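Local atomic coordinates of exopolysaccharide biosynthesis protein (Pantoea stewartii subsp. stewartii DC283, PDB entry 6TGF), a protein that modifies glycan biofilm, probably by hydrolysing exopolysaccharide, using a parallel beta-helix fold like that of bacteriophage tailspikes. Residues V89-A94 against D113-D118; P49-E54 against H128-E133; G168-V173 against R177-L182; D213-I218 against I255-Q260. All coordinates share one frame; numbering follows the deposited sequence.

Contact 1: V89-A94 against D113-D118; sequences VFLRDA and DQFVKD. With EDO (1,2-ethanediol), chain X; EDO (1,2-ethanediol), chain C.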
# COMPACT_ATOMS: atom_id res chain seq x y z
N VAL B 89 -57.22 -14.19 -41.63
CA VAL B 89 -56.57 -14.93 -40.51
C VAL B 89 -56.95 -16.41 -40.65
O VAL B 89 -58.15 -16.69 -40.86
CB VAL B 89 -57.00 -14.38 -39.14
CG1 VAL B 89 -56.23 -15.02 -38.00
CG2 VAL B 89 -56.88 -12.87 -39.07
N PHE B 90 -55.97 -17.31 -40.54
CA PHE B 90 -56.15 -18.78 -40.68
C PHE B 90 -55.83 -19.45 -39.35
O PHE B 90 -54.74 -19.22 -38.79
CB PHE B 90 -55.27 -19.31 -41.82
CG PHE B 90 -55.35 -18.50 -43.09
CD1 PHE B 90 -56.42 -18.66 -43.96
CD2 PHE B 90 -54.39 -17.56 -43.40
CE1 PHE B 90 -56.50 -17.90 -45.12
CE2 PHE B 90 -54.47 -16.81 -44.56
CZ PHE B 90 -55.53 -16.98 -45.42
N LEU B 91 -56.78 -20.25 -38.84
CA LEU B 91 -56.61 -21.10 -37.64
C LEU B 91 -55.99 -22.44 -38.07
O LEU B 91 -56.64 -23.16 -38.85
CB LEU B 91 -57.96 -21.32 -36.95
CG LEU B 91 -57.95 -22.27 -35.76
CD1 LEU B 91 -57.10 -21.73 -34.62
CD2 LEU B 91 -59.36 -22.56 -35.27
N ARG B 92 -54.79 -22.74 -37.58
CA ARG B 92 -54.11 -24.05 -37.74
C ARG B 92 -54.51 -24.95 -36.56
O ARG B 92 -54.43 -24.47 -35.42
CB ARG B 92 -52.59 -23.87 -37.81
CG ARG B 92 -51.81 -25.17 -37.89
CD ARG B 92 -50.32 -24.91 -37.90
NE ARG B 92 -49.79 -24.69 -36.56
CZ ARG B 92 -48.59 -24.16 -36.29
NH1 ARG B 92 -47.80 -23.78 -37.28
NH2 ARG B 92 -48.21 -24.01 -35.04
N ASP B 93 -54.91 -26.20 -36.83
CA ASP B 93 -55.38 -27.17 -35.81
C ASP B 93 -54.23 -28.13 -35.46
O ASP B 93 -53.14 -28.00 -36.05
CB ASP B 93 -56.65 -27.89 -36.25
CG ASP B 93 -56.49 -28.85 -37.42
OD1 ASP B 93 -55.34 -29.17 -37.79
OD2 ASP B 93 -57.54 -29.28 -37.96
N ALA B 94 -54.49 -29.07 -34.54
CA ALA B 94 -53.53 -30.07 -34.01
C ALA B 94 -52.89 -30.86 -35.16
O ALA B 94 -51.65 -31.00 -35.16
CB ALA B 94 -54.23 -30.99 -33.04
N ASP B 113 -58.87 -22.54 -23.99
CA ASP B 113 -58.59 -23.96 -23.64
C ASP B 113 -58.45 -24.77 -24.94
O ASP B 113 -57.42 -25.45 -25.09
CB ASP B 113 -59.66 -24.53 -22.71
CG ASP B 113 -59.66 -23.93 -21.32
OD1 ASP B 113 -58.59 -23.49 -20.86
OD2 ASP B 113 -60.75 -23.89 -20.70
N GLN B 114 -59.43 -24.66 -25.84
CA GLN B 114 -59.47 -25.39 -27.14
C GLN B 114 -58.20 -25.06 -27.95
O GLN B 114 -57.59 -26.01 -28.49
CB GLN B 114 -60.73 -25.01 -27.93
CG GLN B 114 -61.07 -25.99 -29.04
CD GLN B 114 -61.53 -27.33 -28.52
OE1 GLN B 114 -62.02 -27.45 -27.40
NE2 GLN B 114 -61.37 -28.36 -29.34
N PHE B 115 -57.84 -23.78 -28.02
CA PHE B 115 -56.66 -23.25 -28.76
C PHE B 115 -55.38 -23.92 -28.25
O PHE B 115 -54.59 -24.42 -29.08
CB PHE B 115 -56.59 -21.72 -28.62
CG PHE B 115 -55.57 -21.04 -29.50
CD1 PHE B 115 -55.80 -20.89 -30.86
CD2 PHE B 115 -54.40 -20.54 -28.97
CE1 PHE B 115 -54.86 -20.26 -31.67
CE2 PHE B 115 -53.47 -19.90 -29.78
CZ PHE B 115 -53.70 -19.77 -31.13
N VAL B 116 -55.20 -23.93 -26.93
CA VAL B 116 -54.03 -24.55 -26.23
C VAL B 116 -54.10 -26.07 -26.40
O VAL B 116 -53.06 -26.66 -26.76
CB VAL B 116 -54.00 -24.14 -24.75
CG1 VAL B 116 -53.02 -24.98 -23.94
CG2 VAL B 116 -53.68 -22.66 -24.58
N LYS B 117 -55.27 -26.67 -26.16
CA LYS B 117 -55.51 -28.14 -26.22
C LYS B 117 -55.14 -28.68 -27.61
O LYS B 117 -54.55 -29.77 -27.68
CB LYS B 117 -56.98 -28.47 -25.91
CG LYS B 117 -57.18 -29.66 -24.98
CD LYS B 117 -58.63 -30.03 -24.75
CE LYS B 117 -59.43 -28.94 -24.05
NZ LYS B 117 -60.67 -29.48 -23.46
N ASP B 118 -55.49 -27.93 -28.66
CA ASP B 118 -55.28 -28.30 -30.09
C ASP B 118 -53.87 -27.90 -30.56
O ASP B 118 -53.57 -28.13 -31.74
CB ASP B 118 -56.33 -27.65 -30.99
CG ASP B 118 -57.74 -28.18 -30.78
OD1 ASP B 118 -57.87 -29.25 -30.15
OD2 ASP B 118 -58.69 -27.52 -31.24
C1 EDO X . -59.03 -23.84 -31.59
O1 EDO X . -58.77 -25.03 -32.32
C2 EDO X . -60.45 -23.41 -31.68
O2 EDO X . -60.67 -22.07 -31.28
C1 EDO C . -57.64 -22.42 -17.18
O1 EDO C . -57.17 -23.50 -17.96
C2 EDO C . -56.72 -22.04 -16.07
O2 EDO C . -55.43 -21.67 -16.51

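Contact 2: P49-E54 against H128-E133; sequences PILTPE and HAMALE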
# COMPACT_ATOMS: atom_id res chain seq x y z
N PRO B 49 -47.21 -17.65 -38.13
CA PRO B 49 -47.94 -17.74 -36.87
C PRO B 49 -47.72 -16.47 -36.03
O PRO B 49 -46.61 -16.27 -35.57
CB PRO B 49 -47.34 -18.98 -36.17
CG PRO B 49 -46.65 -19.75 -37.28
CD PRO B 49 -46.17 -18.69 -38.25
N ILE B 50 -48.76 -15.64 -35.90
CA ILE B 50 -48.71 -14.34 -35.15
C ILE B 50 -49.09 -14.58 -33.69
O ILE B 50 -48.66 -13.78 -32.84
CB ILE B 50 -49.60 -13.26 -35.81
CG1 ILE B 50 -51.08 -13.63 -35.83
CG2 ILE B 50 -49.09 -12.93 -37.21
CD1 ILE B 50 -52.01 -12.44 -35.93
N LEU B 51 -49.88 -15.62 -33.41
CA LEU B 51 -50.32 -16.01 -32.04
C LEU B 51 -50.33 -17.54 -31.92
O LEU B 51 -50.88 -18.20 -32.81
CB LEU B 51 -51.71 -15.43 -31.77
CG LEU B 51 -51.81 -13.91 -31.81
CD1 LEU B 51 -53.26 -13.46 -31.80
CD2 LEU B 51 -51.05 -13.28 -30.65
N THR B 52 -49.72 -18.06 -30.84
CA THR B 52 -49.55 -19.52 -30.55
C THR B 52 -50.04 -19.78 -29.13
O THR B 52 -50.42 -18.84 -28.43
CB THR B 52 -48.09 -19.92 -30.77
OG1 THR B 52 -47.29 -19.24 -29.80
CG2 THR B 52 -47.59 -19.60 -32.16
N PRO B 53 -50.08 -21.05 -28.65
CA PRO B 53 -50.48 -21.34 -27.27
C PRO B 53 -49.65 -20.57 -26.24
O PRO B 53 -50.19 -20.20 -25.22
CB PRO B 53 -50.25 -22.86 -27.14
CG PRO B 53 -50.37 -23.37 -28.56
CD PRO B 53 -49.75 -22.27 -29.40
N GLU B 54 -48.37 -20.34 -26.55
CA GLU B 54 -47.40 -19.58 -25.70
C GLU B 54 -47.95 -18.18 -25.38
O GLU B 54 -47.63 -17.67 -24.30
CB GLU B 54 -46.04 -19.46 -26.39
CG GLU B 54 -45.20 -20.73 -26.33
CD GLU B 54 -45.53 -21.79 -27.36
OE1 GLU B 54 -46.03 -21.43 -28.45
OE2 GLU B 54 -45.29 -22.98 -27.08
N HIS B 128 -49.56 -6.16 -39.47
CA HIS B 128 -51.02 -6.09 -39.23
C HIS B 128 -51.34 -5.11 -38.10
O HIS B 128 -50.50 -4.94 -37.20
CB HIS B 128 -51.58 -7.49 -38.93
CG HIS B 128 -51.07 -8.10 -37.67
ND1 HIS B 128 -49.94 -8.90 -37.64
CD2 HIS B 128 -51.52 -8.03 -36.40
CE1 HIS B 128 -49.72 -9.29 -36.41
NE2 HIS B 128 -50.67 -8.77 -35.63
N ALA B 129 -52.52 -4.49 -38.16
CA ALA B 129 -53.20 -3.81 -37.04
C ALA B 129 -53.87 -4.87 -36.17
O ALA B 129 -54.30 -5.90 -36.72
CB ALA B 129 -54.20 -2.81 -37.55
N MET B 130 -53.96 -4.63 -34.86
CA MET B 130 -54.62 -5.55 -33.89
C MET B 130 -55.44 -4.73 -32.90
O MET B 130 -54.91 -3.74 -32.35
CB MET B 130 -53.59 -6.39 -33.14
CG MET B 130 -54.20 -7.55 -32.37
SD MET B 130 -52.99 -8.39 -31.31
CE MET B 130 -52.30 -9.56 -32.48
N ALA B 131 -56.70 -5.13 -32.69
CA ALA B 131 -57.67 -4.48 -31.77
C ALA B 131 -58.33 -5.55 -30.89
O ALA B 131 -58.76 -6.58 -31.44
CB ALA B 131 -58.69 -3.71 -32.57
N LEU B 132 -58.39 -5.31 -29.58
CA LEU B 132 -59.07 -6.17 -28.59
C LEU B 132 -60.12 -5.34 -27.84
O LEU B 132 -59.74 -4.30 -27.26
CB LEU B 132 -58.03 -6.76 -27.63
CG LEU B 132 -58.57 -7.73 -26.57
CD1 LEU B 132 -59.15 -8.98 -27.21
CD2 LEU B 132 -57.48 -8.10 -25.58
N GLU B 133 -61.38 -5.79 -27.87
CA GLU B 133 -62.49 -5.28 -27.02
C GLU B 133 -62.89 -6.38 -26.04
O GLU B 133 -62.72 -7.57 -26.39
CB GLU B 133 -63.70 -4.89 -27.87
CG GLU B 133 -63.49 -3.65 -28.72
CD GLU B 133 -64.74 -3.12 -29.40
OE1 GLU B 133 -65.72 -3.89 -29.51
OE2 GLU B 133 -64.74 -1.94 -29.80

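Contact 3: G168-V173 against R177-L182; sequences GEIPSV and RKTRPL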
# COMPACT_ATOMS: atom_id res chain seq x y z
N GLY B 168 -47.60 -10.01 -18.95
CA GLY B 168 -47.63 -11.45 -18.61
C GLY B 168 -46.34 -11.92 -17.95
O GLY B 168 -45.40 -11.11 -17.85
N GLU B 169 -46.31 -13.19 -17.53
CA GLU B 169 -45.13 -13.84 -16.90
C GLU B 169 -44.78 -15.11 -17.70
O GLU B 169 -45.71 -15.79 -18.17
CB GLU B 169 -45.41 -14.17 -15.44
CG GLU B 169 -44.16 -14.54 -14.65
CD GLU B 169 -44.29 -14.44 -13.14
OE1 GLU B 169 -43.34 -13.96 -12.50
OE2 GLU B 169 -45.34 -14.85 -12.61
N ILE B 170 -43.48 -15.40 -17.82
CA ILE B 170 -42.93 -16.56 -18.58
C ILE B 170 -41.91 -17.27 -17.69
O ILE B 170 -41.05 -16.63 -17.10
CB ILE B 170 -42.33 -16.08 -19.92
CG1 ILE B 170 -43.40 -15.42 -20.80
CG2 ILE B 170 -41.61 -17.22 -20.65
CD1 ILE B 170 -42.94 -15.04 -22.19
N PRO B 171 -42.00 -18.62 -17.55
CA PRO B 171 -41.18 -19.34 -16.57
C PRO B 171 -39.69 -19.51 -16.92
O PRO B 171 -38.89 -19.52 -16.00
CB PRO B 171 -41.86 -20.71 -16.48
CG PRO B 171 -42.54 -20.90 -17.82
CD PRO B 171 -42.92 -19.50 -18.28
N SER B 172 -39.34 -19.65 -18.21
CA SER B 172 -37.96 -19.95 -18.69
C SER B 172 -37.68 -19.24 -20.03
O SER B 172 -38.65 -18.80 -20.67
CB SER B 172 -37.76 -21.43 -18.81
OG SER B 172 -38.63 -21.99 -19.79
N VAL B 173 -36.40 -19.15 -20.42
CA VAL B 173 -35.99 -18.54 -21.73
C VAL B 173 -36.42 -19.49 -22.85
O VAL B 173 -36.76 -18.99 -23.94
CB VAL B 173 -34.48 -18.22 -21.82
CG1 VAL B 173 -33.99 -17.40 -20.64
CG2 VAL B 173 -33.62 -19.45 -22.00
N ARG B 177 -38.29 -17.85 -25.88
CA ARG B 177 -37.83 -17.97 -27.29
C ARG B 177 -38.97 -18.51 -28.18
O ARG B 177 -38.83 -18.41 -29.41
CB ARG B 177 -36.61 -18.88 -27.39
CG ARG B 177 -35.31 -18.23 -26.91
CD ARG B 177 -34.25 -19.26 -26.63
NE ARG B 177 -32.96 -18.67 -26.28
CZ ARG B 177 -31.94 -19.34 -25.74
NH1 ARG B 177 -32.04 -20.63 -25.50
NH2 ARG B 177 -30.82 -18.70 -25.46
N LYS B 178 -40.02 -19.07 -27.57
CA LYS B 178 -41.19 -19.67 -28.28
C LYS B 178 -42.39 -18.72 -28.25
O LYS B 178 -43.37 -18.99 -28.98
CB LYS B 178 -41.54 -21.02 -27.65
CG LYS B 178 -40.58 -22.15 -27.98
CD LYS B 178 -40.73 -23.36 -27.09
CE LYS B 178 -40.10 -24.60 -27.66
NZ LYS B 178 -40.32 -25.79 -26.80
N THR B 179 -42.34 -17.65 -27.44
CA THR B 179 -43.44 -16.68 -27.26
C THR B 179 -43.22 -15.46 -28.17
O THR B 179 -42.34 -14.65 -27.84
CB THR B 179 -43.56 -16.24 -25.79
OG1 THR B 179 -43.71 -17.40 -24.98
CG2 THR B 179 -44.71 -15.28 -25.55
N ARG B 180 -44.00 -15.34 -29.25
CA ARG B 180 -43.99 -14.15 -30.13
C ARG B 180 -44.61 -12.98 -29.37
O ARG B 180 -45.67 -13.13 -28.77
CB ARG B 180 -44.76 -14.42 -31.43
CG ARG B 180 -44.95 -13.20 -32.32
CD ARG B 180 -45.52 -13.54 -33.68
NE ARG B 180 -44.49 -13.56 -34.72
CZ ARG B 180 -44.32 -12.63 -35.65
NH1 ARG B 180 -45.10 -11.57 -35.71
NH2 ARG B 180 -43.35 -12.76 -36.54
N PRO B 181 -43.96 -11.79 -29.34
CA PRO B 181 -44.57 -10.60 -28.75
C PRO B 181 -45.90 -10.24 -29.43
O PRO B 181 -46.03 -10.48 -30.62
CB PRO B 181 -43.54 -9.48 -28.99
CG PRO B 181 -42.23 -10.20 -29.21
CD PRO B 181 -42.60 -11.53 -29.83
N LEU B 182 -46.85 -9.70 -28.67
CA LEU B 182 -48.17 -9.22 -29.19
C LEU B 182 -47.93 -8.06 -30.17
O LEU B 182 -48.60 -8.03 -31.22
CB LEU B 182 -49.06 -8.78 -28.03
CG LEU B 182 -49.70 -9.90 -27.22
CD1 LEU B 182 -50.49 -9.33 -26.05
CD2 LEU B 182 -50.60 -10.76 -28.09

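Contact 4: D213-I218 against I255-Q260; sequences DDQGVI and IKAMYQ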
# COMPACT_ATOMS: atom_id res chain seq x y z
N ASP B 213 -29.45 -13.90 -30.86
CA ASP B 213 -29.52 -14.40 -29.46
C ASP B 213 -28.10 -14.38 -28.87
O ASP B 213 -27.22 -15.02 -29.47
CB ASP B 213 -30.12 -15.81 -29.41
CG ASP B 213 -30.49 -16.29 -28.02
OD1 ASP B 213 -29.62 -16.28 -27.13
OD2 ASP B 213 -31.66 -16.69 -27.83
N ASP B 214 -27.91 -13.66 -27.75
CA ASP B 214 -26.61 -13.59 -27.01
C ASP B 214 -26.73 -14.35 -25.68
O ASP B 214 -25.77 -14.27 -24.88
CB ASP B 214 -26.15 -12.14 -26.83
CG ASP B 214 -27.11 -11.25 -26.06
OD1 ASP B 214 -27.83 -11.77 -25.18
OD2 ASP B 214 -27.14 -10.04 -26.35
N GLN B 215 -27.86 -15.03 -25.44
CA GLN B 215 -28.08 -16.00 -24.33
C GLN B 215 -28.14 -15.29 -22.97
O GLN B 215 -28.07 -16.01 -21.95
CB GLN B 215 -26.99 -17.08 -24.32
CG GLN B 215 -27.31 -18.27 -25.21
CD GLN B 215 -26.30 -19.37 -25.07
OE1 GLN B 215 -26.60 -20.46 -24.57
NE2 GLN B 215 -25.07 -19.10 -25.48
N GLY B 216 -28.30 -13.96 -22.93
CA GLY B 216 -28.26 -13.18 -21.68
C GLY B 216 -29.13 -11.94 -21.73
O GLY B 216 -29.98 -11.78 -20.84
N VAL B 217 -28.91 -11.07 -22.72
CA VAL B 217 -29.62 -9.77 -22.88
C VAL B 217 -30.66 -9.88 -24.01
O VAL B 217 -31.75 -9.32 -23.85
CB VAL B 217 -28.61 -8.62 -23.13
CG1 VAL B 217 -29.30 -7.28 -23.30
CG2 VAL B 217 -27.58 -8.55 -22.01
N ILE B 218 -30.32 -10.59 -25.09
CA ILE B 218 -31.21 -10.84 -26.27
C ILE B 218 -31.54 -12.34 -26.34
O ILE B 218 -30.60 -13.14 -26.48
CB ILE B 218 -30.55 -10.35 -27.58
CG1 ILE B 218 -30.19 -8.86 -27.53
CG2 ILE B 218 -31.41 -10.69 -28.79
CD1 ILE B 218 -31.38 -7.93 -27.54
N ILE B 255 -20.38 -18.31 -19.32
CA ILE B 255 -19.11 -17.53 -19.25
C ILE B 255 -18.71 -17.09 -20.66
O ILE B 255 -18.34 -15.91 -20.83
CB ILE B 255 -18.00 -18.34 -18.55
CG1 ILE B 255 -18.29 -18.51 -17.05
CG2 ILE B 255 -16.63 -17.70 -18.77
CD1 ILE B 255 -17.46 -19.58 -16.37
N LYS B 256 -18.78 -18.00 -21.63
CA LYS B 256 -18.48 -17.74 -23.07
C LYS B 256 -19.49 -16.73 -23.64
O LYS B 256 -19.07 -15.83 -24.38
CB LYS B 256 -18.49 -19.04 -23.87
CG LYS B 256 -17.33 -19.98 -23.58
CD LYS B 256 -17.14 -21.05 -24.63
CE LYS B 256 -16.24 -22.18 -24.19
NZ LYS B 256 -17.00 -23.43 -23.95
N ALA B 257 -20.78 -16.89 -23.30
CA ALA B 257 -21.89 -16.04 -23.76
C ALA B 257 -21.72 -14.61 -23.23
O ALA B 257 -21.77 -13.66 -24.04
CB ALA B 257 -23.22 -16.62 -23.33
N MET B 258 -21.52 -14.47 -21.91
CA MET B 258 -21.37 -13.16 -21.22
C MET B 258 -20.10 -12.47 -21.73
O MET B 258 -20.12 -11.23 -21.88
CB MET B 258 -21.30 -13.31 -19.70
CG MET B 258 -21.35 -11.98 -18.97
SD MET B 258 -21.51 -12.16 -17.18
CE MET B 258 -21.93 -10.48 -16.72
N TYR B 259 -19.03 -13.23 -21.97
CA TYR B 259 -17.75 -12.71 -22.50
C TYR B 259 -17.97 -12.11 -23.89
O TYR B 259 -17.66 -10.92 -24.09
CB TYR B 259 -16.67 -13.80 -22.59
CG TYR B 259 -15.34 -13.26 -23.06
CD1 TYR B 259 -14.70 -12.27 -22.33
CD2 TYR B 259 -14.75 -13.68 -24.24
CE1 TYR B 259 -13.49 -11.74 -22.74
CE2 TYR B 259 -13.54 -13.16 -24.67
CZ TYR B 259 -12.91 -12.18 -23.91
OH TYR B 259 -11.71 -11.65 -24.29
N GLN B 260 -18.51 -12.91 -24.81
CA GLN B 260 -18.71 -12.51 -26.23
C GLN B 260 -19.66 -11.31 -26.30
O GLN B 260 -19.43 -10.43 -27.14
CB GLN B 260 -19.23 -13.69 -27.07
CG GLN B 260 -18.88 -13.57 -28.54
CD GLN B 260 -19.91 -14.21 -29.44
OE1 GLN B 260 -21.11 -13.92 -29.35
NE2 GLN B 260 -19.46 -15.09 -30.32
O HOH W 1 -23.44 -13.95 -26.14

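Contact 1: V89-A94 against D113-D118
Phe-115, near the C-terminal end of helix 109-117, and Asp-118, just beyond it, meet Leu-91 and Ala-94, on and just after strand 89-92. The helix end lies against the middle strand of a five-stranded antiparallel sheet, within the region assigned to the head-binding family. Asp-113 comes first along the helix and does not reach the strand; its OD1 accepts a hydrogen bond from Trp-64 NE1 and another, 3.2 Å long, from O1 of an ethanediol molecule (chain C), probably left from the crystallisation liquor. Gln-114 approaches the strand only through a second such ethanediol (chain X): Gln-114 CG lies 3.7 Å from C2 of that molecule, and Leu-91 CD2 packs 3.8 Å from the same C2. With its chain bent at chi2 (69°), Gln-114 can turn NE2 back along the helix to make a weak bond with Asp-118 OD2. Phe-115 carries the apolar contact. Its ring and the Leu-91 side chain slide past each other in opposite directions, and Leu-91 CD1 sits at the ring edge, near its plane, 4.0 Å from Phe-115 CE1. A large flat hydrocarbon suits this place, because the ring also reaches Leu-122 of the sheet and Val-56 of helix 53-57. At Asp-118 the helix has ended. The small side chain of Ala-94 is consistent with the closeness of the backbones, Ala-94 CA lying 4.6 Å from Asp-118 CA, yet no hydrogen bond joins them. The carboxylate instead accepts from the second ethanediol, whose O1 stands 2.7 Å from Asp-118 OD2.

Contact 2: P49-E54 against H128-E133
Ile-50 and Leu-51, consecutive in sequence, both point at the opposing strand, where they meet His-128 and Met-130. Ordinary strand geometry would send neighbouring side chains to opposite faces; here a classic beta bulge opposite Leu-122 brings both to the same one. Ile-50 lays its CD1 methyl over one face of the imidazole, a CH-pi contact with CD1 4.2 Å from the centroid of the His-128 ring and displaced toward the rim. Its other branch adds to this grip, CG2 standing 3.8 Å from His-128 CE1. The ring is anchored on its polar side by His-128 ND1, which is hydrogen-bonded to the Asn-125 carbonyl oxygen, so a histidine can lie in an otherwise apolar layer. Next along the strand, Leu-51 and Met-130 reach toward each other tip to tip, and Leu-51 CD1 meets Met-130 CE at 4.1 Å. A bend at chi3 (-86°) turns that terminal methyl aside from the run of the otherwise extended methionine chain. Leu-71 of strand 69-74 touches both side chains. The arrangement is a buried contact between two facing antiparallel sheets, strand 48-51 of one against strand 129-134 of the other, in the head-binding region.

Contact 3: G168-V173 against R177-L182
Val-173 and Arg-177 lie side by side with their side chains pointing the same way, whereas Ile-170 and Thr-179 come at each other tip to tip. The first pair brackets the short helix 173-176: Arg-177 N donates to Val-173 O at 2.7 Å, the i to i+4 bond of a single alpha-helical turn, and Ser-172 occupies the N-cap position before it. This turn brings the two side chains together on one flank. The arginine runs extended from CG to NE, its aliphatic part passing close to the Val-173 carbonyl oxygen, and Val-173 CG2 lies over one face of the guanidinium, displaced toward the rim and 4.0 Å from Arg-177 NH1. Valine offers a methyl to the flat, weakly hydrated face, while NE and NH2 are hydrogen-bonded to other partners; NE makes a salt bridge to Asp-213 OD2, which probably fixes the rotation of the group. In the second pair, Ile-170 CD1 ends 3.7 Å from Thr-179 OG1 and 3.8 Å from Thr-179 CG2, meeting both branches of the fork. A chi1 of -56° sets OG1 opposite the carbonyl carbon, where it can reach back to Asp-175 O in a hydrogen bond, while the methyl, with the hydroxyl beside it, gives Ile-170 CD1 something to pack on. Around this connection, Ile-170 packs on Ile-188 and Val-173 on Leu-190, both of strand 187-190, the parallel neighbour of strand 168-170. Glu-54 of helix 53-57 touches Thr-179, and Pro-181 packs on Phe-224 and Trp-226 of strand 224-228.

Contact 4: D213-I218 against I255-Q260
Ala-257 turns its methyl from helix 252-265 toward the loop 213-218, where it meets Gln-215 and the backbone of Asp-214. The glutamine meets it at both ends: Gln-215 CB is 3.9 Å from Ala-257 CB, and the chain, extended beyond CG (chi2 -174°), passes alongside the methyl to put Gln-215 NE2 3.8 Å from Ala-257 CB. Asp-214 O lies equally near, and the small side chain suits a place where loop and helix come close. Between them a water donates to two carbonyl oxygens, 2.7 Å from Asp-214 O and 2.7 Å from Ala-257 O, and so links backbones that form no direct hydrogen bond. The loop is shaped by the Asp-214 side chain. Its CG sits between the backbone N and the carbonyl carbon (chi1 60°), which curls the carboxylate over the following residues. The bond from Ile-218 N to Asp-214 OD1 is 2.8 Å long and almost straight (177°). Ile-255 and Tyr-259 pack on Val-271 of strand 271-272. Asp-214 OD1 also forms an Asx turn with Gly-216 N and an Asx motif with Val-217 N, and the helix's position just before strand 271-272 is consistent with the helix that caps the N-terminal end in parallel beta-helix proteins.

From the N terminus, contact 2 opens first and closes a long loop between 49-54 and 128-133. Contact 1 is nested wholly inside it, and the two touch where the Phe-115 ring meets the backbone of 51-53; together they tie helices 53-57 and 109-117 to the two sheets of the head-binding region. Contact 3 follows in series, closed over the three residues between its segments, all in helix 173-176, and packs on contact 2 through Thr-179, Arg-180 and Leu-182, joining that region to the mixed sheet beginning at 168-170. Contact 4 closes last, between 213-218 and 255-260. It touches contact 3 through Arg-177 and carries the chain of neighbouring contacts to helix 252-265, at the entrance to the beta-helix.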